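PDB 5CXW: penicillin-binding protein 1A from Mycobacterium tuberculosis, which builds cross-linked cell-wall peptidoglycan, its N-terminal domain polymerising glycan strands and its penicillin-sensitive C-terminal transpeptidase domain, the part present here, cross-linking their peptides. Local coordinates for residues G310-S314 with N361-P365. Sequence-based numbering, arbitrary orientation.
Sequences GYTPS and NETFP
Phe364 and Glu362, two residues apart in an extended loop, both pack on the Pro313 ring. CE1 of Phe364 lies 3.5 Å from CD of Pro313 and 3.9 Å from CG of Pro313, the proline meeting the phenyl ring obliquely. The outer end of that ring enters the angle between proline and tyrosine: CZ meets the backbone O of Tyr311 at its edge, in plane (3.5 Å), and CE1 approaches CD1 of Tyr311 at 3.9 Å. These two rings also meet obliquely, planes at 88° and centroids 5.9 Å apart. Pro313 and Ser314 lie in the turn joining strand 303-312 to strand 315-323, neighbours in the antiparallel sheet of the transpeptidase domain, so the tail after helix 343-356 crosses the end of this hairpin. Thr267 of helix 260-270 also touches Phe364, and its OG1 hydrogen-bonds the Tyr311 hydroxyl. With CG beside the backbone N (chi1 -64°) and the chain extended beyond it, Glu362 slides past CB of Pro313 to bring its carboxylate to Ser314. There OE1 accepts a short hydrogen bond from Ser314 OG (2.6 Å), on its syn side but 31° out of the carboxylate plane. A water donates to the same oxygen and also bonds Thr312 OG1, which accepts from Ser314 N in an ST turn.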
loop_
_atom_site.group_PDB
_atom_site.type_symbol
_atom_site.label_atom_id
_atom_site.label_comp_id
_atom_site.label_asym_id
_atom_site.label_seq_id
_atom_site.Cartn_x
_atom_site.Cartn_y
_atom_site.Cartn_z
ATOM N N GLY A 310 -3.774 4.527 0.703
ATOM C CA GLY A 310 -4.778 5.160 -0.112
ATOM C C GLY A 310 -4.219 6.314 -0.915
ATOM O O GLY A 310 -3.086 6.769 -0.692
ATOM N N TYR A 311 -5.038 6.748 -1.858
ATOM C CA TYR A 311 -4.613 7.642 -2.922
ATOM C C TYR A 311 -5.639 8.634 -3.398
ATOM O O TYR A 311 -6.844 8.483 -3.171
ATOM C CB TYR A 311 -4.138 6.782 -4.128
ATOM C CG TYR A 311 -5.154 5.840 -4.737
ATOM C CD1 TYR A 311 -6.076 6.231 -5.723
ATOM C CD2 TYR A 311 -5.199 4.503 -4.318
ATOM C CE1 TYR A 311 -6.977 5.296 -6.288
ATOM C CE2 TYR A 311 -6.081 3.620 -4.865
ATOM C CZ TYR A 311 -6.952 4.000 -5.862
ATOM O OH TYR A 311 -7.805 3.049 -6.397
ATOM N N THR A 312 -5.121 9.677 -4.095
ATOM C CA THR A 312 -5.835 10.472 -5.024
ATOM C C THR A 312 -5.190 10.211 -6.376
ATOM O O THR A 312 -4.210 9.509 -6.457
ATOM C CB THR A 312 -5.733 11.960 -4.653
ATOM O OG1 THR A 312 -4.440 12.430 -4.998
ATOM C CG2 THR A 312 -6.027 12.162 -3.238
ATOM N N PRO A 313 -5.707 10.790 -7.455
ATOM C CA PRO A 313 -5.029 10.542 -8.738
ATOM C C PRO A 313 -3.578 11.058 -8.803
ATOM O O PRO A 313 -2.800 10.644 -9.684
ATOM C CB PRO A 313 -5.938 11.282 -9.744
ATOM C CG PRO A 313 -7.284 11.296 -9.058
ATOM C CD PRO A 313 -6.992 11.492 -7.624
ATOM N N SER A 314 -3.197 11.937 -7.884
ATOM C CA SER A 314 -1.894 12.598 -7.893
ATOM C C SER A 314 -0.939 12.145 -6.772
ATOM O O SER A 314 0.188 12.576 -6.757
ATOM C CB SER A 314 -2.100 14.106 -7.882
ATOM O OG SER A 314 -2.667 14.525 -9.133
ATOM N N ASN A 361 -8.849 20.032 -5.613
ATOM C CA ASN A 361 -9.394 18.689 -5.385
ATOM C C ASN A 361 -9.700 17.996 -6.693
ATOM O O ASN A 361 -10.472 18.516 -7.502
ATOM C CB ASN A 361 -10.676 18.740 -4.548
ATOM C CG ASN A 361 -10.417 19.162 -3.116
ATOM O OD1 ASN A 361 -9.278 19.164 -2.634
ATOM N ND2 ASN A 361 -11.496 19.505 -2.409
ATOM N N GLU A 362 -9.150 16.793 -6.865
ATOM C CA GLU A 362 -9.460 15.975 -8.036
ATOM C C GLU A 362 -10.584 14.977 -7.783
ATOM O O GLU A 362 -10.797 14.530 -6.666
ATOM C CB GLU A 362 -8.247 15.180 -8.445
ATOM C CG GLU A 362 -7.123 16.047 -8.894
ATOM C CD GLU A 362 -5.936 15.239 -9.357
ATOM O OE1 GLU A 362 -5.222 14.647 -8.529
ATOM O OE2 GLU A 362 -5.729 15.191 -10.597
ATOM N N THR A 363 -11.313 14.647 -8.841
ATOM C CA THR A 363 -12.356 13.613 -8.764
ATOM C C THR A 363 -11.846 12.417 -9.533
ATOM O O THR A 363 -10.975 12.532 -10.412
ATOM C CB THR A 363 -13.673 14.080 -9.359
ATOM O OG1 THR A 363 -13.424 14.585 -10.643
ATOM C CG2 THR A 363 -14.202 15.258 -8.568
ATOM N N PHE A 364 -12.354 11.259 -9.152
ATOM C CA PHE A 364 -11.907 10.035 -9.802
ATOM C C PHE A 364 -12.647 9.773 -11.119
ATOM O O PHE A 364 -13.775 10.229 -11.314
ATOM C CB PHE A 364 -12.109 8.885 -8.815
ATOM C CG PHE A 364 -11.174 8.917 -7.673
ATOM C CD1 PHE A 364 -9.857 8.664 -7.883
ATOM C CD2 PHE A 364 -11.629 9.114 -6.388
ATOM C CE1 PHE A 364 -8.942 8.644 -6.812
ATOM C CE2 PHE A 364 -10.743 9.111 -5.305
ATOM C CZ PHE A 364 -9.392 8.822 -5.512
ATOM N N PRO A 365 -12.013 9.010 -12.021
ATOM C CA PRO A 365 -12.659 8.729 -13.300
ATOM C C PRO A 365 -13.921 7.919 -13.120
ATOM O O PRO A 365 -13.978 7.030 -12.304
ATOM C CB PRO A 365 -11.574 7.956 -14.096
ATOM C CG PRO A 365 -10.344 8.073 -13.323
ATOM C CD PRO A 365 -10.654 8.449 -11.929
HETATM O O HOH W 1 -4.807 15.029 -5.875
#